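Local coordinates for protein putative hydrolase (Shewanella frigidimarina, PDB 3LHO) that probably acts as an iron(II)-dependent dioxygenase of the 2-oxoadipate dioxygenase/decarboxylase family, and carries nickel in its metal site in this crystal, at residues 219-223 with 224-228; 148-151 with 152-155; 130-133 with 134-137; 137-140 with 141-144. One frame throughout, in Å; residues are numbered along the deposited sequence.

How the interactions relate
Along the chain the order is interaction 3, then 4, 2 and 1. Interaction 3 lies in the loop after helix 106-116 and shares Asp137 with interaction 4, which starts helix 140-149; interaction 2 lies where that helix gives way to helix 151-159. The hairpin of interaction 1, strands 217-222 and 225-230, comes back to this region much later in sequence. Its centre is about 9 Å from that of interaction 4, and its turn bonds to Val138 and Lys140. Interactions 2 and 3 have centres about 17 Å apart and nearest atoms about 7 Å apart, so they do not touch. The hairpin thus ties a late part of the chain to the start of helix 140-149.

Interaction 1 of 4, residues 219-223 with 224-228; sequences VVNFT and DGDVE
Val220 and Val227 pair through two nearly straight backbone hydrogen bonds, Val220 N to Val227 O at 2.8 Å and Val227 N to Val220 O at 3.0 Å, as the strands run antiparallel with their short axes 155° apart. This is a two-residue beta hairpin, closed by a type I turn from Phe222 to Gly225. The bonds of that last pair are weak: Gly225 N lies 3.4 Å from Phe222 O, and Phe222 N reaches Gly225 O at a poor angle. Val220, Phe222 and Val227 share one face of the hairpin. CD2 of Phe222 touches CG2 of Val227 at 3.6 Å, and Val227 CB sits at the ring edge, in its plane, while Val220 CG1 covers one ring face near the rim. The ring also meets Tyr143 of helix 140-149, so this apolar side is the one turned to the helix. In the turn, Asp224 OD1 accepts from Lys140 N, fixing the hairpin end to the start of that helix. Asn221 and Asp226 occupy the other face as a non-hydrogen-bonded pair whose side chains bond instead. The carboxylate and amide planes are 76° apart; Asn221 ND2 donates a hydrogen bond to Asp226 OD1 at 2.7 Å, with the acceptor in the amide plane but the donor above the carboxylate. A water lies 2.7 Å from both Phe222 O and Asp226 OD1, linking the turn to this pair.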
# COMPACT_ATOMS: atom_id res chain seq x y z
N VAL A 219 -4.65 -1.55 17.25
CA VAL A 219 -4.35 -2.62 18.20
C VAL A 219 -4.33 -3.94 17.42
O VAL A 219 -5.24 -4.23 16.66
CB VAL A 219 -5.41 -2.68 19.36
CG1 VAL A 219 -5.10 -3.83 20.28
CG2 VAL A 219 -5.48 -1.38 20.13
N VAL A 220 -3.25 -4.70 17.56
CA VAL A 220 -3.17 -6.03 17.00
C VAL A 220 -3.32 -7.05 18.11
O VAL A 220 -2.68 -6.95 19.17
CB VAL A 220 -1.83 -6.18 16.23
CG1 VAL A 220 -1.51 -7.66 15.91
CG2 VAL A 220 -1.94 -5.34 14.98
N ASN A 221 -4.18 -8.03 17.88
CA ASN A 221 -4.48 -9.06 18.87
C ASN A 221 -3.60 -10.28 18.65
O ASN A 221 -3.96 -11.24 18.00
CB ASN A 221 -5.97 -9.40 18.87
CG ASN A 221 -6.84 -8.17 19.08
OD1 ASN A 221 -7.57 -7.76 18.19
ND2 ASN A 221 -6.70 -7.53 20.23
N PHE A 222 -2.40 -10.20 19.19
CA PHE A 222 -1.48 -11.31 19.18
C PHE A 222 -2.04 -12.40 20.09
O PHE A 222 -2.92 -12.15 20.95
CB PHE A 222 -0.07 -10.88 19.62
CG PHE A 222 0.62 -9.95 18.63
CD1 PHE A 222 1.10 -10.44 17.43
CD2 PHE A 222 0.78 -8.61 18.90
CE1 PHE A 222 1.70 -9.60 16.51
CE2 PHE A 222 1.39 -7.77 18.00
CZ PHE A 222 1.84 -8.27 16.78
N THR A 223 -1.54 -13.62 19.90
CA THR A 223 -1.96 -14.73 20.74
C THR A 223 -1.68 -14.46 22.22
O THR A 223 -2.48 -14.82 23.05
CB THR A 223 -1.35 -16.09 20.27
OG1 THR A 223 0.08 -16.02 20.27
CG2 THR A 223 -1.81 -16.38 18.85
N ASP A 224 -0.59 -13.78 22.54
CA ASP A 224 -0.26 -13.53 23.93
C ASP A 224 -0.25 -12.06 24.32
O ASP A 224 0.41 -11.69 25.27
CB ASP A 224 1.11 -14.18 24.26
CG ASP A 224 2.22 -13.79 23.30
OD1 ASP A 224 1.98 -13.04 22.34
OD2 ASP A 224 3.33 -14.34 23.44
N GLY A 225 -1.00 -11.21 23.61
CA GLY A 225 -1.03 -9.78 23.94
C GLY A 225 -1.77 -8.93 22.92
O GLY A 225 -1.96 -9.33 21.77
N ASP A 226 -2.20 -7.77 23.39
CA ASP A 226 -2.85 -6.75 22.59
C ASP A 226 -1.90 -5.56 22.50
O ASP A 226 -1.66 -4.85 23.45
CB ASP A 226 -4.16 -6.34 23.25
CG ASP A 226 -5.05 -7.52 23.49
OD1 ASP A 226 -5.41 -8.17 22.51
OD2 ASP A 226 -5.33 -7.80 24.66
N VAL A 227 -1.32 -5.40 21.32
CA VAL A 227 -0.26 -4.44 21.12
C VAL A 227 -0.67 -3.34 20.15
O VAL A 227 -1.18 -3.59 19.04
CB VAL A 227 0.99 -5.14 20.60
CG1 VAL A 227 2.09 -4.12 20.41
CG2 VAL A 227 1.43 -6.27 21.58
N GLU A 228 -0.42 -2.09 20.55
CA GLU A 228 -0.61 -0.97 19.65
C GLU A 228 0.58 -0.74 18.71
O GLU A 228 1.72 -0.59 19.14
CB GLU A 228 -0.89 0.27 20.51
CG GLU A 228 -1.54 1.37 19.80
CD GLU A 228 -2.02 2.43 20.79
OE1 GLU A 228 -3.00 2.20 21.52
OE2 GLU A 228 -1.37 3.47 20.87
O HOH W 1 -4.88 -10.76 22.17

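Interaction 2 of 4, residues 148-151 with 152-155; sequences AESE and YAAW. With GOL (glycerol), chain F.
Ser150 reaches forward with its side chain to Ala153, three residues on. Its CB packs on the Ala153 methyl, 3.6 Å from Ser150 CB to Ala153 CB, and from there the hydroxyl, placed opposite the backbone N by a chi1 of -179°, extends to the backbone. At the tip, Ser150 OG accepts a nearly straight hydrogen bond from Ala153 N, 3.0 Å long with an angle of 173° at the hydrogen; the same oxygen lies 3.5 Å from Tyr152 CB. Thus the hydroxyl occupies the place that a carbonyl of a preceding turn would take. Ser150 is the N-cap of helix 151-159, which follows helix 140-149 after a sharp break, and the capping bond serves an amide of its first turn. The regular i to i+4 helical bonds begin at once: Ala154 N bonds to Ser150 O at 3.0 Å, and Trp155 N to Glu151 O at 2.9 Å. Two further amides at this helix start are taken by a glycerol, probably from the crystallisation liquor: Tyr152 N donates to its O1 at 2.9 Å, and Glu151 N to its O3 at 3.2 Å. Glycerol O1 also rests against Tyr152 CB. From within this first turn, Tyr152 carries its phenol to the main sheet, where OH bonds to Ser97 OG and Thr46 N, and the Trp155 indole donates through NE1 to Ser231 O and makes a cation-pi contact with Arg45. Leu99 of strand 93-99 touches Ser150, Tyr152 and Ala153.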
# COMPACT_ATOMS: atom_id res chain seq x y z
N ALA A 148 12.95 -7.58 13.62
CA ALA A 148 14.40 -7.40 13.77
C ALA A 148 15.12 -7.44 12.42
O ALA A 148 16.17 -6.85 12.27
CB ALA A 148 15.00 -8.46 14.73
N GLU A 149 14.54 -8.12 11.45
CA GLU A 149 15.16 -8.24 10.13
C GLU A 149 14.39 -7.50 9.03
O GLU A 149 14.99 -7.09 8.05
CB GLU A 149 15.30 -9.71 9.77
CG GLU A 149 16.33 -10.43 10.60
CD GLU A 149 16.43 -11.89 10.25
OE1 GLU A 149 16.35 -12.20 9.04
OE2 GLU A 149 16.54 -12.73 11.17
N SER A 150 13.08 -7.33 9.19
CA SER A 150 12.25 -6.72 8.17
C SER A 150 10.99 -6.08 8.72
O SER A 150 10.04 -6.79 9.13
CB SER A 150 11.88 -7.76 7.08
OG SER A 150 11.07 -7.17 6.04
N GLU A 151 10.94 -4.74 8.68
CA GLU A 151 9.68 -4.03 9.04
C GLU A 151 8.54 -4.47 8.12
O GLU A 151 7.37 -4.60 8.54
CB GLU A 151 9.85 -2.52 8.92
CG GLU A 151 10.70 -1.91 10.05
CD GLU A 151 11.02 -0.44 9.79
OE1 GLU A 151 10.08 0.31 9.45
OE2 GLU A 151 12.20 -0.06 9.92
N TYR A 152 8.86 -4.65 6.84
CA TYR A 152 7.88 -5.11 5.85
C TYR A 152 7.24 -6.42 6.25
O TYR A 152 5.99 -6.52 6.33
CB TYR A 152 8.61 -5.24 4.51
CG TYR A 152 7.76 -5.60 3.31
CD1 TYR A 152 7.22 -6.90 3.16
CD2 TYR A 152 7.57 -4.68 2.26
CE1 TYR A 152 6.50 -7.27 2.01
CE2 TYR A 152 6.82 -5.03 1.13
CZ TYR A 152 6.27 -6.34 1.03
OH TYR A 152 5.51 -6.75 -0.10
N ALA A 153 8.09 -7.42 6.52
CA ALA A 153 7.60 -8.73 6.98
C ALA A 153 6.75 -8.62 8.23
O ALA A 153 5.66 -9.23 8.33
CB ALA A 153 8.80 -9.71 7.23
N ALA A 154 7.20 -7.80 9.19
CA ALA A 154 6.44 -7.66 10.47
C ALA A 154 5.04 -7.05 10.26
O ALA A 154 4.01 -7.52 10.84
CB ALA A 154 7.26 -6.82 11.48
N TRP A 155 4.99 -6.05 9.39
CA TRP A 155 3.75 -5.39 9.03
C TRP A 155 2.78 -6.38 8.44
O TRP A 155 1.64 -6.44 8.85
CB TRP A 155 3.99 -4.22 8.05
CG TRP A 155 2.78 -3.37 7.84
CD1 TRP A 155 2.45 -2.22 8.53
CD2 TRP A 155 1.72 -3.59 6.88
NE1 TRP A 155 1.25 -1.73 8.06
CE2 TRP A 155 0.80 -2.53 7.03
CE3 TRP A 155 1.50 -4.55 5.86
CZ2 TRP A 155 -0.36 -2.43 6.25
CZ3 TRP A 155 0.37 -4.44 5.08
CH2 TRP A 155 -0.55 -3.38 5.26
C1 GOL F . 12.57 -3.38 5.56
O1 GOL F . 11.16 -3.49 5.53
C2 GOL F . 13.02 -2.17 6.36
O2 GOL F . 13.40 -1.17 5.44
C3 GOL F . 14.21 -2.52 7.23
O3 GOL F . 13.84 -3.51 8.15

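Interaction 3 of 4, residues 130-133 with 134-137; sequences IYSG and RHWD
The His135 imidazole meets Ser132 OG at its edge, in the ring plane, and the Trp136 indole has Arg134 CG over one face, 3.4 Å above the plane and displaced toward the rim. His135 NE2 donates to Ser132 OG at 2.7 Å, the oxygen only 11° out of the ring plane, and the neighbouring ring carbon CD2 lies 3.2 Å from Gly133 O, approached obliquely. Ser132 OG is set between its backbone N and carbonyl carbon (chi1 56°); besides accepting from His135 it is hydrogen-bonded to Phe129 O, so two bonds grip the hydroxyl. The backbone here forms a classic beta bulge, Ser132 and Gly133 both facing Tyr161, to which Gly133 is hydrogen-bonded; Gly133 has a positive phi of 80°. This bulge lies in the long connection from helix 106-116 to helix 140-149. Past it, Arg134 bends at chi3 and its guanidinium runs forward alongside the chain, NH1 donating to Trp136 O at 2.9 Å; the donor lies in the carbonyl plane, but the bond is bent at the hydrogen and the oxygen is tilted out of the guanidinium plane. CG of the arginine thus lies on the indole while its charged end holds the backbone carbonyl of the same tryptophan. Trp136 is buried against Leu115 and Ile116 of helix 106-116, and its NE1 donates to Ala157 O.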
# COMPACT_ATOMS: atom_id res chain seq x y z
N ILE A 130 -7.90 -9.41 -1.01
CA ILE A 130 -6.89 -8.35 -0.83
C ILE A 130 -7.22 -7.42 0.38
O ILE A 130 -6.41 -6.61 0.76
CB ILE A 130 -6.64 -7.55 -2.13
CG1 ILE A 130 -7.85 -6.71 -2.49
CG2 ILE A 130 -6.16 -8.48 -3.34
CD1 ILE A 130 -7.54 -5.69 -3.62
N TYR A 131 -8.42 -7.54 0.95
CA TYR A 131 -8.76 -6.86 2.20
C TYR A 131 -9.28 -7.82 3.28
O TYR A 131 -10.10 -7.43 4.13
CB TYR A 131 -9.74 -5.69 1.97
CG TYR A 131 -11.02 -6.06 1.21
CD1 TYR A 131 -11.03 -6.07 -0.19
CD2 TYR A 131 -12.19 -6.43 1.91
CE1 TYR A 131 -12.15 -6.43 -0.89
CE2 TYR A 131 -13.36 -6.80 1.20
CZ TYR A 131 -13.31 -6.77 -0.22
OH TYR A 131 -14.39 -7.11 -0.96
N SER A 132 -8.79 -9.06 3.25
CA SER A 132 -9.29 -10.16 4.12
C SER A 132 -8.58 -10.12 5.51
O SER A 132 -8.98 -10.78 6.45
CB SER A 132 -9.04 -11.55 3.46
OG SER A 132 -7.63 -11.75 3.14
N GLY A 133 -7.47 -9.41 5.61
CA GLY A 133 -6.74 -9.31 6.90
C GLY A 133 -5.86 -10.51 7.22
O GLY A 133 -5.24 -11.14 6.32
N ARG A 134 -5.78 -10.79 8.51
CA ARG A 134 -4.93 -11.83 9.01
C ARG A 134 -5.60 -13.16 8.92
O ARG A 134 -6.71 -13.31 9.38
CB ARG A 134 -4.58 -11.59 10.49
CG ARG A 134 -3.15 -11.15 10.67
CD ARG A 134 -2.67 -11.35 12.08
NE ARG A 134 -3.57 -10.78 13.09
CZ ARG A 134 -4.07 -11.44 14.12
NH1 ARG A 134 -3.76 -12.72 14.33
NH2 ARG A 134 -4.89 -10.81 14.96
N HIS A 135 -4.89 -14.16 8.43
CA HIS A 135 -5.42 -15.52 8.35
C HIS A 135 -4.75 -16.47 9.36
O HIS A 135 -5.04 -17.68 9.37
CB HIS A 135 -5.22 -16.07 6.95
CG HIS A 135 -6.00 -15.36 5.88
ND1 HIS A 135 -7.06 -15.95 5.21
CD2 HIS A 135 -5.85 -14.13 5.33
CE1 HIS A 135 -7.53 -15.10 4.31
NE2 HIS A 135 -6.82 -13.98 4.37
N TRP A 136 -3.85 -15.94 10.19
CA TRP A 136 -2.96 -16.74 11.04
C TRP A 136 -2.97 -16.19 12.46
O TRP A 136 -3.19 -15.02 12.67
CB TRP A 136 -1.52 -16.73 10.48
CG TRP A 136 -1.10 -15.38 10.09
CD1 TRP A 136 -0.59 -14.41 10.91
CD2 TRP A 136 -1.18 -14.80 8.78
NE1 TRP A 136 -0.36 -13.26 10.20
CE2 TRP A 136 -0.71 -13.47 8.89
CE3 TRP A 136 -1.61 -15.27 7.53
CZ2 TRP A 136 -0.64 -12.61 7.80
CZ3 TRP A 136 -1.56 -14.42 6.45
CH2 TRP A 136 -1.06 -13.09 6.59
N ASP A 137 -2.80 -17.10 13.41
CA ASP A 137 -2.37 -16.76 14.78
C ASP A 137 -0.90 -16.38 14.76
O ASP A 137 -0.09 -17.00 14.06
CB ASP A 137 -2.51 -17.96 15.70
CG ASP A 137 -3.94 -18.32 15.92
OD1 ASP A 137 -4.75 -17.38 16.02
OD2 ASP A 137 -4.26 -19.52 15.95

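Interaction 4 of 4, residues 137-140 with 141-144; sequences DVDK and ATYQ
Asp139 O and Lys140 O receive the first two backbone bonds of helix 140-149, from Tyr143 N at 3.1 Å, almost straight at 176°, and from Gln144 N at 2.9 Å, as the extended chain of Val138 and Asp139 turns into the helix. Asp139 is the N-cap. Its CG stands between the backbone N and carbonyl carbon (chi1 64°), which swings the carboxylate round to the first turn, where OD1 alone takes two bonds from Thr142. Thr142 N gives the capping bond at 2.9 Å on the anti side of OD1, and Thr142 OG1 donates at 2.6 Å on the syn side; the two donors come from opposite faces of the carboxylate plane. The two side chains cross at about a right angle, and Thr142 CB lies 3.0 Å from Asp139 OD1. On the threonine's other branch, CG2 packs on Val138 CG2 at 3.9 Å, an apolar contact beside the polar one. The turn of the hairpin formed by strands 217-222 and 225-230 covers this helix start, and Val138 bonds by backbone to Thr223 there. Carboxylates of Asp139 and of the hairpin turn thus both serve amides of the first helical turn, and their negative charge probably interacts favourably with the helix dipole, while the pair of bonds at OD1 fixes the rotation of the Asp139 carboxylate.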
# COMPACT_ATOMS: atom_id res chain seq x y z
N ASP A 137 -2.80 -17.10 13.41
CA ASP A 137 -2.37 -16.76 14.78
C ASP A 137 -0.90 -16.38 14.76
O ASP A 137 -0.09 -17.00 14.06
CB ASP A 137 -2.51 -17.96 15.70
CG ASP A 137 -3.94 -18.32 15.92
OD1 ASP A 137 -4.75 -17.38 16.02
OD2 ASP A 137 -4.26 -19.52 15.95
N VAL A 138 -0.55 -15.36 15.52
CA VAL A 138 0.84 -14.97 15.63
C VAL A 138 1.08 -14.42 17.03
O VAL A 138 0.21 -13.73 17.60
CB VAL A 138 1.21 -13.98 14.51
CG1 VAL A 138 0.25 -12.81 14.43
CG2 VAL A 138 2.67 -13.52 14.63
N ASP A 139 2.24 -14.73 17.59
CA ASP A 139 2.60 -14.26 18.95
C ASP A 139 3.62 -13.11 18.89
O ASP A 139 4.18 -12.80 17.83
CB ASP A 139 3.09 -15.40 19.87
CG ASP A 139 4.40 -16.06 19.41
OD1 ASP A 139 5.10 -15.57 18.50
OD2 ASP A 139 4.69 -17.13 19.96
N LYS A 140 3.86 -12.50 20.05
CA LYS A 140 4.68 -11.29 20.11
C LYS A 140 6.11 -11.58 19.74
O LYS A 140 6.73 -10.77 19.05
CB LYS A 140 4.59 -10.64 21.50
CG LYS A 140 3.18 -10.12 21.84
CD LYS A 140 3.14 -9.31 23.14
CE LYS A 140 3.18 -10.15 24.34
NZ LYS A 140 3.29 -9.29 25.58
N ALA A 141 6.64 -12.73 20.17
CA ALA A 141 8.04 -13.08 19.92
C ALA A 141 8.27 -13.27 18.43
O ALA A 141 9.36 -12.92 17.91
CB ALA A 141 8.45 -14.37 20.70
N THR A 142 7.28 -13.84 17.76
CA THR A 142 7.34 -14.01 16.28
C THR A 142 7.35 -12.67 15.57
O THR A 142 8.20 -12.42 14.70
CB THR A 142 6.21 -14.92 15.77
OG1 THR A 142 6.37 -16.22 16.34
CG2 THR A 142 6.26 -15.05 14.24
N TYR A 143 6.42 -11.79 15.95
CA TYR A 143 6.41 -10.44 15.47
C TYR A 143 7.75 -9.75 15.65
O TYR A 143 8.25 -9.15 14.70
CB TYR A 143 5.32 -9.63 16.14
CG TYR A 143 5.29 -8.20 15.73
CD1 TYR A 143 4.82 -7.82 14.49
CD2 TYR A 143 5.69 -7.18 16.60
CE1 TYR A 143 4.76 -6.47 14.10
CE2 TYR A 143 5.66 -5.82 16.20
CZ TYR A 143 5.18 -5.47 14.95
OH TYR A 143 5.15 -4.14 14.55
N GLN A 144 8.35 -9.85 16.84
CA GLN A 144 9.66 -9.21 17.09
C GLN A 144 10.80 -9.77 16.27
O GLN A 144 11.68 -9.00 15.84
CB GLN A 144 10.08 -9.34 18.58
CG GLN A 144 9.29 -8.44 19.50
CD GLN A 144 9.59 -6.98 19.26
OE1 GLN A 144 10.72 -6.62 18.89
NE2 GLN A 144 8.58 -6.12 19.44